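Local atomic coordinates of putative nucleoprotein (Infectious salmon anemia virus, PDB entry 4EWC), a protein that encapsidates the negative-strand viral RNA, shielding it from nucleases and forming the ribonucleoprotein that serves as template for transcription and replication. Residues N496-A501 and G577-V582; K342-C347 and E351-T356; K73-L78 and R100-D105; T479-K482 and T486-I489; S148-M153 and A231-S236. All coordinates share one frame; numbering follows the deposited sequence.

Contact 1 (N496-A501 and G577-V582); sequences NVRYEA and GKSAIV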
# COMPACT_ATOMS: atom_id res chain seq x y z
N ASN A 496 -5.16 17.30 -9.19
CA ASN A 496 -4.30 16.24 -8.66
C ASN A 496 -4.83 14.82 -8.89
O ASN A 496 -4.17 13.84 -8.52
CB ASN A 496 -3.97 16.47 -7.17
CG ASN A 496 -3.61 17.92 -6.89
OD1 ASN A 496 -3.24 18.67 -7.80
ND2 ASN A 496 -3.72 18.32 -5.63
N VAL A 497 -6.01 14.71 -9.50
CA VAL A 497 -6.52 13.42 -9.96
C VAL A 497 -5.50 12.80 -10.95
O VAL A 497 -4.67 13.51 -11.50
CB VAL A 497 -7.89 13.60 -10.64
CG1 VAL A 497 -7.72 14.10 -12.05
CG2 VAL A 497 -8.70 12.33 -10.62
N ARG A 498 -5.55 11.49 -11.16
CA ARG A 498 -4.58 10.79 -12.01
C ARG A 498 -5.13 9.54 -12.68
O ARG A 498 -6.08 8.93 -12.19
CB ARG A 498 -3.35 10.38 -11.20
CG ARG A 498 -2.28 11.44 -11.11
CD ARG A 498 -1.11 10.88 -10.38
NE ARG A 498 0.15 11.45 -10.84
CZ ARG A 498 1.34 11.13 -10.34
NH1 ARG A 498 1.43 10.25 -9.33
NH2 ARG A 498 2.44 11.71 -10.85
N TYR A 499 -4.53 9.14 -13.79
CA TYR A 499 -4.94 7.91 -14.47
C TYR A 499 -3.75 6.97 -14.67
O TYR A 499 -2.62 7.42 -14.76
CB TYR A 499 -5.67 8.21 -15.80
CG TYR A 499 -4.76 8.70 -16.91
CD1 TYR A 499 -4.15 7.79 -17.75
CD2 TYR A 499 -4.52 10.05 -17.10
CE1 TYR A 499 -3.32 8.20 -18.75
CE2 TYR A 499 -3.68 10.48 -18.11
CZ TYR A 499 -3.08 9.55 -18.93
OH TYR A 499 -2.24 9.93 -19.95
N GLU A 500 -4.02 5.67 -14.71
CA GLU A 500 -2.95 4.69 -14.92
C GLU A 500 -2.56 4.60 -16.40
O GLU A 500 -3.42 4.45 -17.28
CB GLU A 500 -3.38 3.30 -14.41
CG GLU A 500 -2.43 2.17 -14.82
CD GLU A 500 -2.78 0.82 -14.19
OE1 GLU A 500 -3.97 0.49 -14.02
OE2 GLU A 500 -1.85 0.05 -13.87
N ALA A 501 -1.26 4.70 -16.67
CA ALA A 501 -0.76 4.51 -18.02
C ALA A 501 -1.06 3.08 -18.41
O ALA A 501 -0.92 2.17 -17.61
CB ALA A 501 0.73 4.77 -18.11
N GLY A 577 3.37 15.22 -15.34
CA GLY A 577 4.26 14.11 -15.65
C GLY A 577 3.77 12.71 -15.27
O GLY A 577 2.59 12.46 -15.13
N LYS A 578 4.72 11.80 -15.10
CA LYS A 578 4.42 10.38 -14.94
C LYS A 578 5.15 9.82 -13.72
O LYS A 578 6.30 10.16 -13.48
CB LYS A 578 4.87 9.62 -16.20
CG LYS A 578 4.19 8.29 -16.40
CD LYS A 578 4.54 7.66 -17.74
CE LYS A 578 6.02 7.41 -17.86
NZ LYS A 578 6.27 6.34 -18.87
N SER A 579 4.49 8.94 -12.96
CA SER A 579 5.08 8.47 -11.70
C SER A 579 4.85 7.01 -11.40
O SER A 579 3.71 6.55 -11.37
CB SER A 579 4.54 9.27 -10.51
OG SER A 579 5.46 9.20 -9.45
N ALA A 580 5.92 6.28 -11.14
CA ALA A 580 5.80 4.85 -10.82
C ALA A 580 5.22 4.58 -9.42
O ALA A 580 5.59 5.24 -8.43
CB ALA A 580 7.13 4.16 -10.98
N ILE A 581 4.29 3.63 -9.35
CA ILE A 581 3.86 3.04 -8.07
C ILE A 581 3.90 1.53 -8.18
O ILE A 581 3.94 0.99 -9.29
CB ILE A 581 2.41 3.46 -7.66
CG1 ILE A 581 1.37 2.84 -8.59
CG2 ILE A 581 2.27 4.98 -7.57
CD1 ILE A 581 -0.02 2.80 -8.01
N VAL A 582 3.89 0.85 -7.04
CA VAL A 582 3.81 -0.61 -6.98
C VAL A 582 2.39 -1.08 -6.69
O VAL A 582 1.77 -0.65 -5.72
CB VAL A 582 4.72 -1.20 -5.87
CG1 VAL A 582 4.32 -2.64 -5.56
CG2 VAL A 582 6.18 -1.11 -6.24
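R498 reaches from the 496-501 segment to S579 on strand 577-583, and its long side chain makes nearly the whole contact. CB already points toward the other strand, and the chain runs out through CG before bending about the CG-CD bond (chi3 149°). The aliphatic part lies on M572 of strand 568-574, and the guanidinium is what arrives at the serine. Its CZ lies 3.7 Å from S579 CB, while the two terminal nitrogens straddle the same methylene, NH2 at 3.2 Å and NH1 at 3.5 Å from S579 CB. The approach is oblique to the guanidinium plane. S579 OG is turned anti to the backbone N (chi1 -156°) and stands 4.2 Å from both R498 NH1 and R498 NH2, so CB and not the hydroxyl is the group the guanidinium meets. S579 also packs on N473 of the second subunit. The arrangement belongs to a small three-stranded antiparallel sheet: 568-574 and 577-583 form a hairpin, and 499-500 pairs with the other edge of 568-574. From the residue just before outer strand 499-500, the arginine reaches across M572 of the central strand to outer strand 577-583.

Contact 2 (K342-C347 and E351-T356); sequences KVRGRC and EQRLLT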
# COMPACT_ATOMS: atom_id res chain seq x y z
N LYS A 342 -18.35 -18.70 -25.04
CA LYS A 342 -18.15 -17.33 -24.61
C LYS A 342 -17.01 -17.24 -23.61
O LYS A 342 -16.13 -16.38 -23.74
CB LYS A 342 -19.42 -16.74 -24.01
CG LYS A 342 -20.46 -16.43 -25.04
CD LYS A 342 -21.74 -15.99 -24.39
CE LYS A 342 -22.82 -15.77 -25.42
NZ LYS A 342 -24.08 -15.32 -24.76
N VAL A 343 -17.02 -18.15 -22.63
CA VAL A 343 -15.94 -18.17 -21.66
C VAL A 343 -14.59 -18.44 -22.32
O VAL A 343 -13.60 -17.79 -21.99
CB VAL A 343 -16.18 -19.17 -20.53
CG1 VAL A 343 -15.04 -19.10 -19.50
CG2 VAL A 343 -17.49 -18.87 -19.85
N ARG A 344 -14.55 -19.39 -23.27
CA ARG A 344 -13.30 -19.71 -23.96
C ARG A 344 -12.74 -18.48 -24.63
O ARG A 344 -11.55 -18.21 -24.51
CB ARG A 344 -13.46 -20.87 -24.97
CG ARG A 344 -12.13 -21.60 -25.26
CD ARG A 344 -12.32 -22.86 -26.09
NE ARG A 344 -11.10 -23.66 -26.22
CZ ARG A 344 -10.07 -23.34 -27.00
NH1 ARG A 344 -10.08 -22.22 -27.71
NH2 ARG A 344 -9.01 -24.15 -27.07
N GLY A 345 -13.60 -17.73 -25.32
CA GLY A 345 -13.21 -16.47 -25.93
C GLY A 345 -12.75 -15.40 -24.94
O GLY A 345 -12.02 -14.49 -25.31
N ARG A 346 -13.18 -15.48 -23.69
CA ARG A 346 -12.77 -14.47 -22.73
C ARG A 346 -11.41 -14.79 -22.13
O ARG A 346 -10.78 -13.93 -21.53
CB ARG A 346 -13.83 -14.25 -21.64
CG ARG A 346 -15.08 -13.54 -22.15
CD ARG A 346 -16.01 -13.14 -21.04
NE ARG A 346 -15.60 -11.91 -20.36
CZ ARG A 346 -16.30 -11.35 -19.37
NH1 ARG A 346 -17.42 -11.91 -18.95
NH2 ARG A 346 -15.88 -10.22 -18.79
N CYS A 347 -10.96 -16.02 -22.33
CA CYS A 347 -9.65 -16.42 -21.86
C CYS A 347 -8.53 -15.74 -22.63
O CYS A 347 -8.61 -15.55 -23.85
CB CYS A 347 -9.47 -17.93 -21.93
SG CYS A 347 -10.60 -18.82 -20.92
N GLU A 351 -3.81 -21.85 -21.17
CA GLU A 351 -4.11 -22.68 -20.02
C GLU A 351 -5.58 -22.59 -19.62
O GLU A 351 -6.22 -23.59 -19.37
CB GLU A 351 -3.23 -22.27 -18.85
CG GLU A 351 -3.63 -22.87 -17.51
CD GLU A 351 -3.35 -24.35 -17.42
OE1 GLU A 351 -2.25 -24.78 -17.85
OE2 GLU A 351 -4.22 -25.09 -16.91
N GLN A 352 -6.10 -21.37 -19.58
CA GLN A 352 -7.50 -21.16 -19.24
C GLN A 352 -8.44 -21.67 -20.34
O GLN A 352 -9.53 -22.16 -20.05
CB GLN A 352 -7.74 -19.69 -18.95
CG GLN A 352 -7.06 -19.27 -17.66
CD GLN A 352 -6.85 -17.76 -17.53
OE1 GLN A 352 -6.31 -17.10 -18.42
NE2 GLN A 352 -7.26 -17.22 -16.39
N ARG A 353 -8.00 -21.57 -21.60
CA ARG A 353 -8.80 -22.02 -22.73
C ARG A 353 -9.03 -23.54 -22.69
O ARG A 353 -10.17 -23.99 -22.81
CB ARG A 353 -8.18 -21.59 -24.07
CG ARG A 353 -8.19 -20.08 -24.27
CD ARG A 353 -7.84 -19.66 -25.69
NE ARG A 353 -7.40 -18.27 -25.71
CZ ARG A 353 -6.13 -17.88 -25.68
NH1 ARG A 353 -5.16 -18.78 -25.68
NH2 ARG A 353 -5.83 -16.58 -25.66
N LEU A 354 -7.96 -24.31 -22.54
CA LEU A 354 -8.05 -25.75 -22.38
C LEU A 354 -8.89 -26.08 -21.17
O LEU A 354 -9.82 -26.88 -21.24
CB LEU A 354 -6.66 -26.38 -22.20
CG LEU A 354 -5.75 -26.12 -23.40
CD1 LEU A 354 -4.39 -26.76 -23.17
CD2 LEU A 354 -6.41 -26.64 -24.68
N LEU A 355 -8.54 -25.45 -20.06
CA LEU A 355 -9.24 -25.66 -18.79
C LEU A 355 -10.74 -25.45 -18.96
O LEU A 355 -11.55 -26.30 -18.57
CB LEU A 355 -8.64 -24.73 -17.73
CG LEU A 355 -8.51 -25.13 -16.27
CD1 LEU A 355 -8.06 -26.57 -16.08
CD2 LEU A 355 -7.52 -24.18 -15.59
N THR A 356 -11.11 -24.33 -19.57
CA THR A 356 -12.49 -24.06 -19.96
C THR A 356 -13.13 -25.18 -20.80
O THR A 356 -14.26 -25.61 -20.54
CB THR A 356 -12.61 -22.72 -20.73
OG1 THR A 356 -12.22 -21.63 -19.88
CG2 THR A 356 -14.03 -22.49 -21.24
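C347, just past the end of helix 334-346, packs against the second helix, 350-358, and touches three residues of it. Its CB rests 3.4 Å from R353 CG, and its SG lies 3.6 Å from Q352 CB and 3.4 Å from T356 OG1. SG is placed beside its own backbone N (chi1 -62°), which sets the sulfur against T356 and Q352. A turn further back, V343 CG1 meets T356 at 3.8 Å from OG1, and T356 CG2 also leans on the backbone N of R344. On the outer side R344 and R353 cross at about a right angle: R353 CB sits 3.9 Å above the guanidinium plane of R344, over its centre, so an aliphatic carbon, not the other charge, fills that face.

This is an antiparallel helical hairpin, the 342-346 and 351-356 axes at 167° and 8.7 Å apart, within the helical bundle of the nucleoprotein.

The next shell sets the polar ends. R344 NE bonds to S357 OG, R353 NH1 forms a salt bridge with E350, and Q352 OE1 is held by T349 OG1. T356 OG1 donates to Q352 O at 2.7 Å, from the opposite face of that carbonyl to the helical N-H of T356. Farther out, F379 of helix 369-381 packs on both C347 and Q352, while D317 and M321 of helix 315-326 back V343.

Contact 3 (K73-L78 and R100-D105); sequences KIRKFL and RSVEFD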
# COMPACT_ATOMS: atom_id res chain seq x y z
N LYS A 73 -40.52 -11.44 3.93
CA LYS A 73 -41.65 -11.59 4.85
C LYS A 73 -41.31 -11.05 6.24
O LYS A 73 -42.13 -10.38 6.87
CB LYS A 73 -42.10 -13.05 4.92
N ILE A 74 -40.10 -11.31 6.71
CA ILE A 74 -39.68 -10.83 8.02
C ILE A 74 -39.45 -9.32 8.04
O ILE A 74 -39.63 -8.67 9.08
CB ILE A 74 -38.42 -11.56 8.54
N ARG A 75 -39.07 -8.74 6.90
CA ARG A 75 -38.83 -7.30 6.86
C ARG A 75 -40.14 -6.53 6.77
O ARG A 75 -40.24 -5.41 7.27
CB ARG A 75 -37.88 -6.92 5.71
CG ARG A 75 -38.50 -6.92 4.33
CD ARG A 75 -37.58 -6.30 3.30
NE ARG A 75 -36.44 -7.16 2.99
CZ ARG A 75 -36.29 -7.84 1.86
NH1 ARG A 75 -37.22 -7.78 0.92
NH2 ARG A 75 -35.21 -8.58 1.68
N LYS A 76 -41.14 -7.14 6.14
CA LYS A 76 -42.48 -6.56 6.05
C LYS A 76 -43.18 -6.58 7.40
O LYS A 76 -43.87 -5.63 7.78
CB LYS A 76 -43.32 -7.31 5.01
N PHE A 77 -42.99 -7.67 8.14
CA PHE A 77 -43.59 -7.83 9.46
C PHE A 77 -42.89 -6.94 10.50
O PHE A 77 -43.53 -6.41 11.41
CB PHE A 77 -43.53 -9.29 9.91
N LEU A 78 -41.58 -6.79 10.35
CA LEU A 78 -40.81 -5.96 11.26
C LEU A 78 -41.01 -4.46 10.98
O LEU A 78 -40.90 -3.63 11.88
CB LEU A 78 -39.32 -6.33 11.21
N ARG A 100 -29.42 -2.88 3.36
CA ARG A 100 -28.47 -3.73 2.65
C ARG A 100 -29.13 -5.01 2.14
O ARG A 100 -28.69 -5.59 1.15
CB ARG A 100 -27.28 -4.08 3.55
N SER A 101 -30.19 -5.46 2.80
CA SER A 101 -30.84 -6.71 2.43
C SER A 101 -31.74 -6.56 1.21
O SER A 101 -31.70 -7.38 0.29
CB SER A 101 -31.64 -7.32 3.60
OG SER A 101 -30.78 -7.90 4.57
N VAL A 102 -32.56 -5.52 1.20
CA VAL A 102 -33.41 -5.25 0.03
C VAL A 102 -32.57 -4.79 -1.18
O VAL A 102 -32.88 -5.12 -2.32
CB VAL A 102 -34.52 -4.23 0.34
CG1 VAL A 102 -33.93 -2.88 0.73
CG2 VAL A 102 -35.47 -4.09 -0.84
N GLU A 103 -31.50 -4.04 -0.91
CA GLU A 103 -30.52 -3.68 -1.92
C GLU A 103 -29.96 -4.94 -2.57
O GLU A 103 -29.89 -5.05 -3.80
CB GLU A 103 -29.39 -2.86 -1.30
N PHE A 104 -29.58 -5.89 -1.72
CA PHE A 104 -29.09 -7.17 -2.19
C PHE A 104 -30.13 -7.86 -3.08
O PHE A 104 -29.79 -8.43 -4.11
CB PHE A 104 -28.71 -8.08 -1.02
CG PHE A 104 -28.50 -9.51 -1.41
CD1 PHE A 104 -27.34 -9.91 -2.07
CD2 PHE A 104 -29.49 -10.46 -1.16
CE1 PHE A 104 -27.15 -11.24 -2.44
CE2 PHE A 104 -29.32 -11.78 -1.53
CZ PHE A 104 -28.14 -12.18 -2.17
N ASP A 105 -31.40 -7.81 -2.67
CA ASP A 105 -32.48 -8.42 -3.44
C ASP A 105 -32.56 -7.85 -4.86
O ASP A 105 -32.82 -8.58 -5.82
CB ASP A 105 -33.83 -8.25 -2.74
CG ASP A 105 -34.16 -9.40 -1.79
OD1 ASP A 105 -33.70 -10.54 -2.04
OD2 ASP A 105 -34.88 -9.15 -0.80
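The guanidinium of R75 is met at its edge by the carboxylate of D105, and one of its faces lies against the backbone of V102, whose CA stands 4.1 Å above the plane and toward the rim. S101 O lies obliquely to the group, 4.0 Å from R75 NH2. The two flat groups are steeply turned, 71° apart, so this is no coplanar two-by-two pairing; one oxygen, OD2, takes an N-H from each terminal nitrogen, the second bond weak. R75 NH2 donates to D105 OD2 at 2.6 Å with an N-H...O angle of 151°, reaching it nearly along the C-O axis, while R75 NH1 lies 3.2 Å from the same D105 OD2. To get there, the arginine starts with CG between its backbone N and carbonyl carbon and bends again at chi3, spanning helices 72-80 and 96-114, whose short segments run 11.8 Å apart at 140°. The other oxygen, D105 OD1, is held by Y69 OH, and Y69 also packs on R75 and S101. Both carboxylate oxygens therefore have partners, which would probably favour the ionised aspartate; between the modelled atoms of these two segments the salt bridge is the one polar link.

Contact 4 (T479-K482 and T486-I489); sequences TKPK and TYTI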
# COMPACT_ATOMS: atom_id res chain seq x y z
N THR A 479 -24.48 4.63 -1.31
CA THR A 479 -24.22 5.90 -1.97
C THR A 479 -25.51 6.72 -2.05
O THR A 479 -25.46 7.94 -2.24
CB THR A 479 -23.65 5.69 -3.40
OG1 THR A 479 -24.42 4.69 -4.07
CG2 THR A 479 -22.23 5.21 -3.34
N LYS A 480 -26.64 6.06 -1.88
CA LYS A 480 -27.95 6.67 -2.10
C LYS A 480 -28.57 7.37 -0.89
O LYS A 480 -28.71 6.77 0.18
CB LYS A 480 -28.89 5.60 -2.64
CG LYS A 480 -28.36 4.96 -3.87
CD LYS A 480 -29.21 3.79 -4.28
CE LYS A 480 -28.47 2.88 -5.22
NZ LYS A 480 -29.35 1.75 -5.60
N PRO A 481 -28.96 8.64 -1.05
CA PRO A 481 -29.59 9.41 0.04
C PRO A 481 -30.90 8.77 0.46
O PRO A 481 -31.66 8.34 -0.40
CB PRO A 481 -29.85 10.79 -0.59
CG PRO A 481 -28.97 10.85 -1.80
CD PRO A 481 -28.81 9.44 -2.28
N LYS A 482 -31.19 8.71 1.75
CA LYS A 482 -32.30 7.86 2.19
C LYS A 482 -33.61 8.61 2.46
O LYS A 482 -34.53 8.02 3.00
CB LYS A 482 -31.89 7.00 3.39
N THR A 486 -29.33 13.76 5.74
CA THR A 486 -28.90 15.15 5.81
C THR A 486 -27.43 15.25 5.42
O THR A 486 -26.65 14.36 5.72
CB THR A 486 -29.14 15.73 7.21
OG1 THR A 486 -28.58 14.85 8.20
CG2 THR A 486 -30.63 15.89 7.47
N TYR A 487 -27.05 16.33 4.76
CA TYR A 487 -25.69 16.44 4.27
C TYR A 487 -25.18 17.83 4.55
O TYR A 487 -25.94 18.72 4.88
CB TYR A 487 -25.62 16.19 2.75
CG TYR A 487 -26.03 14.80 2.37
CD1 TYR A 487 -25.11 13.76 2.39
CD2 TYR A 487 -27.34 14.51 2.01
CE1 TYR A 487 -25.47 12.47 2.05
CE2 TYR A 487 -27.72 13.22 1.66
CZ TYR A 487 -26.78 12.20 1.69
OH TYR A 487 -27.14 10.92 1.36
N THR A 488 -23.87 18.00 4.45
CA THR A 488 -23.31 19.33 4.29
C THR A 488 -22.64 19.37 2.93
O THR A 488 -21.72 18.60 2.65
CB THR A 488 -22.30 19.68 5.37
OG1 THR A 488 -22.99 19.80 6.61
CG2 THR A 488 -21.67 21.02 5.03
N ILE A 489 -23.13 20.25 2.09
CA ILE A 489 -22.72 20.28 0.71
C ILE A 489 -21.48 21.13 0.51
O ILE A 489 -21.53 22.35 0.60
CB ILE A 489 -23.87 20.75 -0.17
CG1 ILE A 489 -24.95 19.65 -0.16
CG2 ILE A 489 -23.37 21.04 -1.59
CD1 ILE A 489 -26.26 20.11 -0.73
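The hydroxyl oxygen of Y487 lies against CA, CB and CG of P481: P481 CA is 3.2 Å from Y487 OH. P481 CB is 3.3 Å from Y487 OH, and P481 CG is 3.7 Å from Y487 OH. P481 belongs to the basic sequence K480-P481-K482-K483, a probable nuclear localization signal, and the contact joins that loop to the residue just ahead of strand 488-491. No hydrogen bond crosses between the segments; the meeting is van der Waals. The tyrosine swings CG beside its own backbone N (chi1 -63°), which sends the ring toward the proline, and the two side chains then cross at about a right angle.

Neighbours frame the pair from the 209-214 and 219-224 strands: T214 and V219 touch both side chains, as does Q175 of helix 174-188. K480, by contrast, directs its CB away from the tyrosine and runs an extended chain to NZ, which comes close to R182, a like charge. S485 OG accepts a hydrogen bond from the backbone N of K482. Where proline and ring meet, P481 CB arrives at the tyrosine edge, near the ring plane, and lies 3.9 Å from Y487 CE2.

Contact 5 (S148-M153 and A231-S236); sequences SLFIGM and AAFRQS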
# COMPACT_ATOMS: atom_id res chain seq x y z
N SER A 148 -18.24 8.88 -27.31
CA SER A 148 -18.14 10.34 -27.18
C SER A 148 -19.27 11.05 -27.90
O SER A 148 -19.74 12.10 -27.44
CB SER A 148 -16.81 10.88 -27.69
OG SER A 148 -15.75 10.53 -26.82
N LEU A 149 -19.70 10.50 -29.02
CA LEU A 149 -20.80 11.08 -29.77
C LEU A 149 -22.07 10.96 -28.95
O LEU A 149 -22.80 11.94 -28.74
CB LEU A 149 -20.96 10.39 -31.13
CG LEU A 149 -22.08 10.95 -31.99
CD1 LEU A 149 -21.94 12.45 -32.05
CD2 LEU A 149 -22.08 10.36 -33.38
N PHE A 150 -22.33 9.73 -28.50
CA PHE A 150 -23.44 9.43 -27.62
C PHE A 150 -23.50 10.39 -26.45
O PHE A 150 -24.54 10.99 -26.20
CB PHE A 150 -23.34 7.98 -27.11
CG PHE A 150 -24.49 7.57 -26.23
CD1 PHE A 150 -24.56 7.95 -24.90
CD2 PHE A 150 -25.50 6.77 -26.73
CE1 PHE A 150 -25.62 7.58 -24.11
CE2 PHE A 150 -26.56 6.38 -25.95
CZ PHE A 150 -26.62 6.78 -24.64
N ILE A 151 -22.39 10.53 -25.73
CA ILE A 151 -22.37 11.41 -24.56
C ILE A 151 -22.63 12.87 -24.96
O ILE A 151 -23.50 13.52 -24.41
CB ILE A 151 -21.07 11.27 -23.74
CG1 ILE A 151 -21.02 9.91 -23.07
CG2 ILE A 151 -21.01 12.37 -22.69
CD1 ILE A 151 -19.64 9.50 -22.58
N GLY A 152 -21.89 13.36 -25.94
CA GLY A 152 -22.09 14.71 -26.45
C GLY A 152 -23.51 15.07 -26.89
O GLY A 152 -23.88 16.25 -26.87
N MSE A 153 -24.30 14.07 -27.28
CA MSE A 153 -25.67 14.31 -27.73
C MSE A 153 -26.70 14.05 -26.64
O MSE A 153 -27.71 14.75 -26.56
CB MSE A 153 -26.01 13.50 -29.00
CG MSE A 153 -25.40 14.11 -30.26
SE MSE A 153 -25.88 13.10 -31.85
CE MSE A 153 -27.75 13.54 -31.90
N ALA A 231 -38.75 9.25 -24.26
CA ALA A 231 -38.93 9.92 -25.56
C ALA A 231 -37.84 10.93 -25.87
O ALA A 231 -37.36 11.01 -27.00
CB ALA A 231 -40.32 10.59 -25.62
N ALA A 232 -37.45 11.70 -24.85
CA ALA A 232 -36.41 12.70 -24.97
C ALA A 232 -35.08 12.03 -25.29
O ALA A 232 -34.34 12.46 -26.18
CB ALA A 232 -36.30 13.50 -23.68
N PHE A 233 -34.80 10.97 -24.56
CA PHE A 233 -33.62 10.14 -24.80
C PHE A 233 -33.60 9.55 -26.23
O PHE A 233 -32.65 9.77 -26.98
CB PHE A 233 -33.51 9.05 -23.72
CG PHE A 233 -32.40 8.08 -23.96
CD1 PHE A 233 -31.10 8.53 -24.12
CD2 PHE A 233 -32.65 6.70 -24.01
CE1 PHE A 233 -30.06 7.62 -24.32
CE2 PHE A 233 -31.62 5.79 -24.21
CZ PHE A 233 -30.32 6.24 -24.37
N ARG A 234 -34.66 8.83 -26.61
CA ARG A 234 -34.72 8.17 -27.93
C ARG A 234 -34.56 9.12 -29.13
O ARG A 234 -34.13 8.71 -30.21
CB ARG A 234 -36.03 7.40 -28.06
CG ARG A 234 -36.25 6.32 -27.02
CD ARG A 234 -35.25 5.20 -27.17
NE ARG A 234 -35.32 4.23 -26.06
CZ ARG A 234 -36.05 3.12 -26.08
NH1 ARG A 234 -36.79 2.83 -27.14
NH2 ARG A 234 -36.05 2.31 -25.03
N GLN A 235 -34.92 10.38 -28.95
CA GLN A 235 -34.84 11.37 -30.01
C GLN A 235 -33.54 12.11 -30.00
O GLN A 235 -33.04 12.53 -31.05
CB GLN A 235 -35.97 12.38 -29.87
CG GLN A 235 -37.30 11.76 -30.14
CD GLN A 235 -38.33 12.77 -30.53
OE1 GLN A 235 -38.11 13.98 -30.40
NE2 GLN A 235 -39.47 12.29 -31.01
N SER A 236 -33.00 12.31 -28.81
CA SER A 236 -31.77 13.07 -28.67
C SER A 236 -30.55 12.26 -29.02
O SER A 236 -29.54 12.84 -29.41
CB SER A 236 -31.64 13.59 -27.24
OG SER A 236 -32.70 14.48 -26.94
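This is a largely nonpolar contact between two helices, 142-162 and 226-236, made by two pairs, F150 with F233 and M153 with S236. The first helix lies in a segment predicted to be transmembrane, although in this structure it packs against other helices. The rings meet rim to rim, centroids 5.9 Å apart and planes at 67°, neither lying over the face of the other. F150 CZ comes in at the edge of the F233 ring, in its plane, 3.6 Å from F233 CE1 and 3.7 Å from F233 CZ. Each ring is sent across the gap by a CG anti to the backbone N (chi1 -178° in F150). S257 of helix 253-269 touches both rings.

At the C-terminal end of helix 226-236, S236 O meets selenomethionine M153, whose bent chain brings CE within 3.1 Å of S236 O, with CB 3.6 Å from the same oxygen. S236 OG instead turns back into its own helix, donating to A232 O at 2.7 Å, on the opposite carbonyl face from the S236 N-H. With no hydrogen bond across, van der Waals contact probably dominates, including the M153 methyl beside S236 O, just ahead of a probable nuclear localization signal beginning at R237.

Overall arrangement
Along the chain the contacts come in series: contact 3, contact 5, contact 2, contact 4, contact 1. None touches another. Contacts 3 and 4 are nearest, about 6 Å between closest atoms although their centres lie 22 Å apart; contacts 2 and 4 sit on opposite sides of the chain's centre, as do contacts 1 and 3, 42 Å between centres. Contacts 1 and 4 share the C-terminal orthomyxovirus family region, where strand 488-491 is followed by 499-500, while contact 2 belongs to the helical bundle. All five centres lie 21 to 25 Å from the chain's centre, separate sites joining elements of different regions, and contact 1 alone lies beside the second subunit.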